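Phospholipase/Carboxylesterase (Haliangium ochraceum, PDB 4Q82) is probably a hydrolase of the alpha/beta-hydrolase fold that cleaves carboxylic or phospholipid esters. Local coordinates at residues R195-F198 with D204-Q207. Residues are numbered along the deposited sequence; the frame is centred on the assembly and turned at random.
Sequences RPAF and DLAQ
Where Phe198 and Leu205 approach each other, their CA atoms lie 6.6 Å apart, bringing the first turn of helix 195-201 near the short 3-10 segment that follows it in the chain. A weak hydrogen bond of 3.4 Å runs from Gln207 N to Asp204 O within the 3-10 turn. The contact across the two segments is apolar and rests on one branch of Leu205. The CB of Leu205 points toward the helix, and with CG anti to the backbone N (chi1 -179°) its methyl CD2 reaches the peptide that joins Ala197 to Phe198. CD2 stands 4.0 Å from Ala197 CB and 3.9 Å from Phe198 N, and touches Phe198 CA as closely. Alanine suits its place because a single methyl lets the leucine come up to the helix backbone, while the branched leucine is long enough to reach that backbone from the loop. Leu205 CD2 also lies off the edge of the Phe198 ring, near its plane, about 4.4 Å from CD1. Phenylalanine suits its position because its apolar side chain packs on Pro229 and Leu233 of helix 224-235. Trp172 of helix 167-178 touches both Ala197 and Leu205, so the small cluster ties helix 195-201 to helices 167-178 and 224-235, within the helix-to-strand connection leading to strand 210-215 of a probable three-layer alpha/beta arrangement, as in alpha/beta-hydrolases.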
# COMPACT_ATOMS: atom_id res chain seq x y z
N ARG A 195 4.13 3.33 -15.83
CA ARG A 195 4.76 3.92 -17.02
C ARG A 195 4.49 5.44 -17.14
O ARG A 195 5.44 6.19 -17.40
CB ARG A 195 4.32 3.15 -18.28
CG ARG A 195 4.73 1.66 -18.17
CD ARG A 195 4.30 0.83 -19.38
NE ARG A 195 5.20 1.02 -20.52
CZ ARG A 195 5.05 0.36 -21.67
NH1 ARG A 195 4.05 -0.51 -21.81
NH2 ARG A 195 5.90 0.57 -22.68
N PRO A 196 3.24 5.91 -16.93
CA PRO A 196 3.06 7.36 -16.98
C PRO A 196 3.90 8.11 -15.93
O PRO A 196 4.48 9.15 -16.25
CB PRO A 196 1.56 7.53 -16.70
CG PRO A 196 0.95 6.25 -17.24
CD PRO A 196 1.95 5.20 -16.77
N ALA A 197 3.95 7.60 -14.70
CA ALA A 197 4.73 8.27 -13.66
C ALA A 197 6.22 8.39 -14.03
O ALA A 197 6.82 9.46 -13.87
CB ALA A 197 4.58 7.53 -12.34
N PHE A 198 6.81 7.30 -14.51
CA PHE A 198 8.22 7.32 -14.87
C PHE A 198 8.46 8.10 -16.16
O PHE A 198 9.49 8.76 -16.30
CB PHE A 198 8.78 5.90 -15.01
CG PHE A 198 10.26 5.88 -15.26
CD1 PHE A 198 11.15 6.25 -14.25
CD2 PHE A 198 10.77 5.55 -16.51
CE1 PHE A 198 12.51 6.27 -14.47
CE2 PHE A 198 12.15 5.58 -16.75
CZ PHE A 198 13.02 5.94 -15.73
N ASP A 204 13.91 11.57 -11.39
CA ASP A 204 13.35 12.29 -10.24
C ASP A 204 12.51 11.35 -9.38
O ASP A 204 12.47 11.48 -8.15
CB ASP A 204 12.51 13.49 -10.67
CG ASP A 204 13.34 14.59 -11.33
OD1 ASP A 204 14.59 14.53 -11.30
OD2 ASP A 204 12.73 15.54 -11.87
N LEU A 205 11.81 10.42 -10.02
CA LEU A 205 10.98 9.48 -9.29
C LEU A 205 11.84 8.51 -8.47
O LEU A 205 11.37 7.93 -7.50
CB LEU A 205 10.10 8.72 -10.27
CG LEU A 205 9.11 7.67 -9.76
CD1 LEU A 205 8.15 8.28 -8.77
CD2 LEU A 205 8.36 7.12 -10.95
N ALA A 206 13.10 8.36 -8.84
CA ALA A 206 13.97 7.39 -8.16
C ALA A 206 14.37 7.83 -6.75
O ALA A 206 15.05 7.10 -6.02
CB ALA A 206 15.21 7.11 -9.00
N GLN A 207 13.93 9.02 -6.35
CA GLN A 207 14.15 9.48 -4.99
C GLN A 207 13.18 8.84 -3.99
O GLN A 207 13.38 8.91 -2.78
CB GLN A 207 14.07 11.00 -4.93
CG GLN A 207 15.24 11.69 -5.65
CD GLN A 207 16.59 11.29 -5.08
OE1 GLN A 207 17.47 10.79 -5.80
NE2 GLN A 207 16.78 11.54 -3.79